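Local structure of nicotinate phosphoribosyltransferase (Vibrio cholerae, 4HL7) at residues R126-I129 with L130-T133; Y216-A219 with R220-L224. The protein probably catalyses the ATP-driven transfer of phosphoribose from its 1-diphosphate to nicotinate, giving nicotinate ribonucleotide for NAD synthesis. All coordinates share one frame; numbering follows the deposited sequence.

Overall arrangement
Interaction 1 comes first along the chain: residues 126-133 form the junction between the short helix 125-128 and the long helix 131-147, in the N-terminal part of the protein. Interaction 2, residues 216-224, takes up helix 216-222 and its C-terminal end, and belongs to the family region related to TIM barrels, directly after strand 210-213 of the parallel sheet. The centres of interactions 1 and 2 lie about 20 Å apart; the nearest atoms of interactions 1 and 2 are about 8 Å apart, without touching. Helix 21-33 reaches both, packing on R126, I129 and E132 in interaction 1 and on Y216 in interaction 2. One N-terminal helix thus ties the helix junction to the helix that follows a strand of the parallel sheet.

Interaction 1: residues R126-I129 with L130-T133; sequences RDTI and LYET
Y131 lies back against T128 at the junction of helices 125-128 and 131-147, and its contacts can be followed outward from the backbone. Y131 CB lies 3.5 Å from the carbonyl oxygen T128 O. CG of Y131 stands anti to its own carbonyl carbon (chi1 -85°), which brings the ring alongside T128; Y131 CD1 is 3.6 Å from T128 O, which sits at the ring edge, and 4.1 Å from T128 CB. Farther out, Y131 CE1 comes within 4.3 Å of D127 O. The tip leaves the junction: OH hydrogen-bonds Q103, while F98 stacks on the ring.

The same T128 O accepts the backbone bond from Y131 N at 3.1 Å, with the donor well above the carbonyl plane. T128 O also accepts a hydrogen bond from a water 2.8 Å away, and that water weakly accepts from E132 N. A second water bridges R126 O to L130 N, 3.0 Å from the latter, across the break between the helices. The buried carboxylate of E132 turns away from T128 to salt bridges with K23 and R187.

The result is a kink rather than one continuous helix: water supplies hydrogen bonds where the regular backbone pattern lapses, and T128 O serves protein and solvent together beside an aromatic edge.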
loop_
_atom_site.group_PDB
_atom_site.type_symbol
_atom_site.label_atom_id
_atom_site.label_comp_id
_atom_site.label_asym_id
_atom_site.label_seq_id
_atom_site.Cartn_x
_atom_site.Cartn_y
_atom_site.Cartn_z
ATOM N N ARG A 126 15.602 7.487 0.391
ATOM C CA ARG A 126 16.054 6.168 0.856
ATOM C C ARG A 126 15.862 5.989 2.398
ATOM O O ARG A 126 15.504 4.942 2.848
ATOM C CB ARG A 126 17.517 5.976 0.515
ATOM C CG ARG A 126 18.085 4.581 0.870
ATOM C CD ARG A 126 19.587 4.720 1.170
ATOM N NE ARG A 126 20.219 3.415 1.361
ATOM C CZ ARG A 126 20.524 2.872 2.526
ATOM N NH1 ARG A 126 20.353 3.528 3.672
ATOM N NH2 ARG A 126 21.063 1.669 2.522
ATOM N N ASP A 127 16.097 7.020 3.164
ATOM C CA ASP A 127 16.066 6.914 4.607
ATOM C C ASP A 127 14.682 7.068 5.244
ATOM O O ASP A 127 14.500 6.725 6.449
ATOM C CB ASP A 127 17.055 7.845 5.190
ATOM C CG ASP A 127 18.515 7.437 4.773
ATOM O OD1 ASP A 127 19.375 8.218 4.986
ATOM O OD2 ASP A 127 18.709 6.342 4.185
ATOM N N THR A 128 13.729 7.519 4.444
ATOM C CA THR A 128 12.354 7.784 4.975
ATOM C C THR A 128 11.304 6.851 4.378
ATOM O O THR A 128 10.175 6.808 4.892
ATOM C CB THR A 128 11.897 9.241 4.826
ATOM O OG1 THR A 128 11.836 9.626 3.449
ATOM C CG2 THR A 128 12.815 10.227 5.637
ATOM N N ILE A 129 11.658 6.162 3.290
ATOM C CA ILE A 129 10.638 5.361 2.584
ATOM C C ILE A 129 10.028 4.257 3.484
ATOM O O ILE A 129 8.863 3.917 3.350
ATOM C CB ILE A 129 11.129 4.788 1.229
ATOM C CG1 ILE A 129 9.957 4.039 0.535
ATOM C CG2 ILE A 129 12.275 3.839 1.426
ATOM C CD1 ILE A 129 10.099 3.902 -0.930
ATOM N N LEU A 130 10.813 3.713 4.415
ATOM C CA LEU A 130 10.269 2.673 5.271
ATOM C C LEU A 130 9.254 3.132 6.330
ATOM O O LEU A 130 8.576 2.278 6.906
ATOM C CB LEU A 130 11.378 1.846 5.937
ATOM C CG LEU A 130 12.388 1.165 5.005
ATOM C CD1 LEU A 130 13.321 0.295 5.838
ATOM C CD2 LEU A 130 11.694 0.380 3.890
ATOM N N TYR A 131 9.177 4.432 6.611
ATOM C CA TYR A 131 8.281 4.912 7.686
ATOM C C TYR A 131 6.834 4.571 7.421
ATOM O O TYR A 131 6.129 4.215 8.323
ATOM C CB TYR A 131 8.324 6.455 7.897
ATOM C CG TYR A 131 9.448 6.948 8.814
ATOM C CD1 TYR A 131 10.492 7.709 8.318
ATOM C CD2 TYR A 131 9.434 6.634 10.152
ATOM C CE1 TYR A 131 11.515 8.160 9.143
ATOM C CE2 TYR A 131 10.444 7.076 11.001
ATOM C CZ TYR A 131 11.463 7.840 10.506
ATOM O OH TYR A 131 12.452 8.307 11.363
ATOM N N GLU A 132 6.394 4.781 6.175
ATOM C CA GLU A 132 4.958 4.806 5.863
ATOM C C GLU A 132 4.123 3.761 6.575
ATOM O O GLU A 132 3.157 4.134 7.288
ATOM C CB GLU A 132 4.746 4.679 4.315
ATOM C CG GLU A 132 3.292 4.524 3.911
ATOM C CD GLU A 132 3.114 4.488 2.402
ATOM O OE1 GLU A 132 4.057 4.868 1.696
ATOM O OE2 GLU A 132 1.988 4.149 1.960
ATOM N N THR A 133 4.404 2.470 6.366
ATOM C CA THR A 133 3.502 1.439 6.935
ATOM C C THR A 133 3.746 1.279 8.414
ATOM O O THR A 133 2.882 0.775 9.102
ATOM C CB THR A 133 3.485 0.049 6.215
ATOM O OG1 THR A 133 4.660 -0.704 6.483
ATOM C CG2 THR A 133 3.224 0.234 4.691
HETATM O O HOH W 1 13.751 4.122 4.927
HETATM O O HOH W 2 7.429 6.800 4.205
#

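Interaction 2: residues Y216-A219 with R220-L224; sequences YHFA and REFDL
H217 and R220 meet on one flank of helix 216-222, where the imidazole stands nearly perpendicular to the guanidinium, their planes 81° apart. CG of H217 is anti to the backbone N (chi1 -177°), which stands the ring out from the flank of the helix; the R220 chain runs extended, then bends at chi3 (55°) and brings R220 NH2 back to 3.4 Å from H217 ND1. A water joins the pair, donating to H217 O at 2.6 Å and accepting from R220 NE; it also lies over the centre of the imidazole face. The polar ends have outside partners too: ND1 bonds S15, and R220 reaches D74 in a salt bridge.

The extended E221 puts OE1 at the F218 ring edge, 3.6 Å from F218 CD1, and a second water links OE1 to H217 NE2. F218 and F222 lie side by side, F218 CD1 3.9 Å from F222 CE2.

The C-terminal end closes in a Schellman motif: D223, the first residue to leave helical angles, has positive phi, and L224 N bonds A219 O at 2.9 Å on a lone pair. This makes a helix with F218 and F222 packed on helix 192-205 and a flank where two waters link polar groups of H217, R220 and E221.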
loop_
_atom_site.group_PDB
_atom_site.type_symbol
_atom_site.label_atom_id
_atom_site.label_comp_id
_atom_site.label_asym_id
_atom_site.label_seq_id
_atom_site.Cartn_x
_atom_site.Cartn_y
_atom_site.Cartn_z
ATOM N N TYR A 216 6.821 -8.785 5.053
ATOM C CA TYR A 216 8.039 -9.634 5.068
ATOM C C TYR A 216 8.122 -10.428 6.373
ATOM O O TYR A 216 8.467 -11.657 6.391
ATOM C CB TYR A 216 9.320 -8.761 4.921
ATOM C CG TYR A 216 9.843 -8.654 3.488
ATOM C CD1 TYR A 216 9.879 -9.774 2.664
ATOM C CD2 TYR A 216 10.320 -7.431 2.986
ATOM C CE1 TYR A 216 10.377 -9.695 1.343
ATOM C CE2 TYR A 216 10.824 -7.322 1.680
ATOM C CZ TYR A 216 10.889 -8.474 0.874
ATOM O OH TYR A 216 11.366 -8.389 -0.454
ATOM N N HIS A 217 7.878 -9.749 7.483
ATOM C CA HIS A 217 7.974 -10.411 8.803
ATOM C C HIS A 217 7.087 -11.624 8.934
ATOM O O HIS A 217 7.517 -12.705 9.440
ATOM C CB HIS A 217 7.656 -9.412 9.917
ATOM C CG HIS A 217 7.802 -9.988 11.304
ATOM N ND1 HIS A 217 8.933 -9.896 12.007
ATOM C CD2 HIS A 217 6.909 -10.704 12.093
ATOM C CE1 HIS A 217 8.784 -10.504 13.194
ATOM N NE2 HIS A 217 7.548 -10.986 13.257
ATOM N N PHE A 218 5.850 -11.490 8.481
ATOM C CA PHE A 218 4.867 -12.592 8.561
ATOM C C PHE A 218 5.060 -13.581 7.407
ATOM O O PHE A 218 4.762 -14.745 7.584
ATOM C CB PHE A 218 3.416 -12.028 8.610
ATOM C CG PHE A 218 3.076 -11.382 9.937
ATOM C CD1 PHE A 218 3.340 -12.054 11.144
ATOM C CD2 PHE A 218 2.535 -10.078 9.990
ATOM C CE1 PHE A 218 3.114 -11.439 12.388
ATOM C CE2 PHE A 218 2.275 -9.485 11.213
ATOM C CZ PHE A 218 2.567 -10.145 12.414
ATOM N N ALA A 219 5.617 -13.135 6.273
ATOM C CA ALA A 219 6.048 -14.082 5.207
ATOM C C ALA A 219 7.089 -15.051 5.797
ATOM O O ALA A 219 6.974 -16.263 5.652
ATOM C CB ALA A 219 6.603 -13.356 3.984
ATOM N N ARG A 220 8.055 -14.503 6.519
ATOM C CA ARG A 220 8.981 -15.341 7.295
ATOM C C ARG A 220 8.314 -16.258 8.279
ATOM O O ARG A 220 8.584 -17.458 8.260
ATOM C CB ARG A 220 10.080 -14.519 7.981
ATOM C CG ARG A 220 11.103 -15.358 8.775
ATOM C CD ARG A 220 12.253 -14.495 9.336
ATOM N NE ARG A 220 11.756 -13.383 10.147
ATOM C CZ ARG A 220 12.487 -12.349 10.565
ATOM N NH1 ARG A 220 13.795 -12.291 10.278
ATOM N NH2 ARG A 220 11.915 -11.378 11.287
ATOM N N GLU A 221 7.507 -15.701 9.169
ATOM C CA GLU A 221 6.961 -16.457 10.274
ATOM C C GLU A 221 6.170 -17.651 9.776
ATOM O O GLU A 221 6.184 -18.762 10.388
ATOM C CB GLU A 221 6.067 -15.565 11.126
ATOM C CG GLU A 221 5.265 -16.358 12.135
ATOM C CD GLU A 221 4.774 -15.533 13.307
ATOM O OE1 GLU A 221 5.034 -14.319 13.345
ATOM O OE2 GLU A 221 4.119 -16.104 14.201
ATOM N N PHE A 222 5.453 -17.450 8.673
ATOM C CA PHE A 222 4.511 -18.494 8.205
ATOM C C PHE A 222 4.972 -19.202 6.930
ATOM O O PHE A 222 4.206 -19.964 6.352
ATOM C CB PHE A 222 3.110 -17.863 7.986
ATOM C CG PHE A 222 2.482 -17.382 9.239
ATOM C CD1 PHE A 222 2.072 -18.296 10.210
ATOM C CD2 PHE A 222 2.330 -16.024 9.480
ATOM C CE1 PHE A 222 1.511 -17.873 11.391
ATOM C CE2 PHE A 222 1.750 -15.584 10.651
ATOM C CZ PHE A 222 1.322 -16.502 11.611
ATOM N N ASP A 223 6.187 -18.888 6.449
ATOM C CA ASP A 223 6.718 -19.483 5.223
ATOM C C ASP A 223 5.744 -19.263 4.086
ATOM O O ASP A 223 5.313 -20.216 3.394
ATOM C CB ASP A 223 7.033 -20.983 5.416
ATOM C CG ASP A 223 7.732 -21.601 4.188
ATOM O OD1 ASP A 223 8.553 -20.911 3.508
ATOM O OD2 ASP A 223 7.429 -22.752 3.859
ATOM N N LEU A 224 5.364 -17.997 3.911
ATOM C CA LEU A 224 4.507 -17.600 2.825
ATOM C C LEU A 224 5.344 -16.773 1.905
ATOM O O LEU A 224 6.341 -16.178 2.335
ATOM C CB LEU A 224 3.322 -16.756 3.344
ATOM C CG LEU A 224 2.386 -17.556 4.227
ATOM C CD1 LEU A 224 1.401 -16.612 4.888
ATOM C CD2 LEU A 224 1.643 -18.594 3.388
HETATM O O HOH W 3 9.252 -13.138 11.312
HETATM O O HOH W 4 5.724 -12.494 15.146
#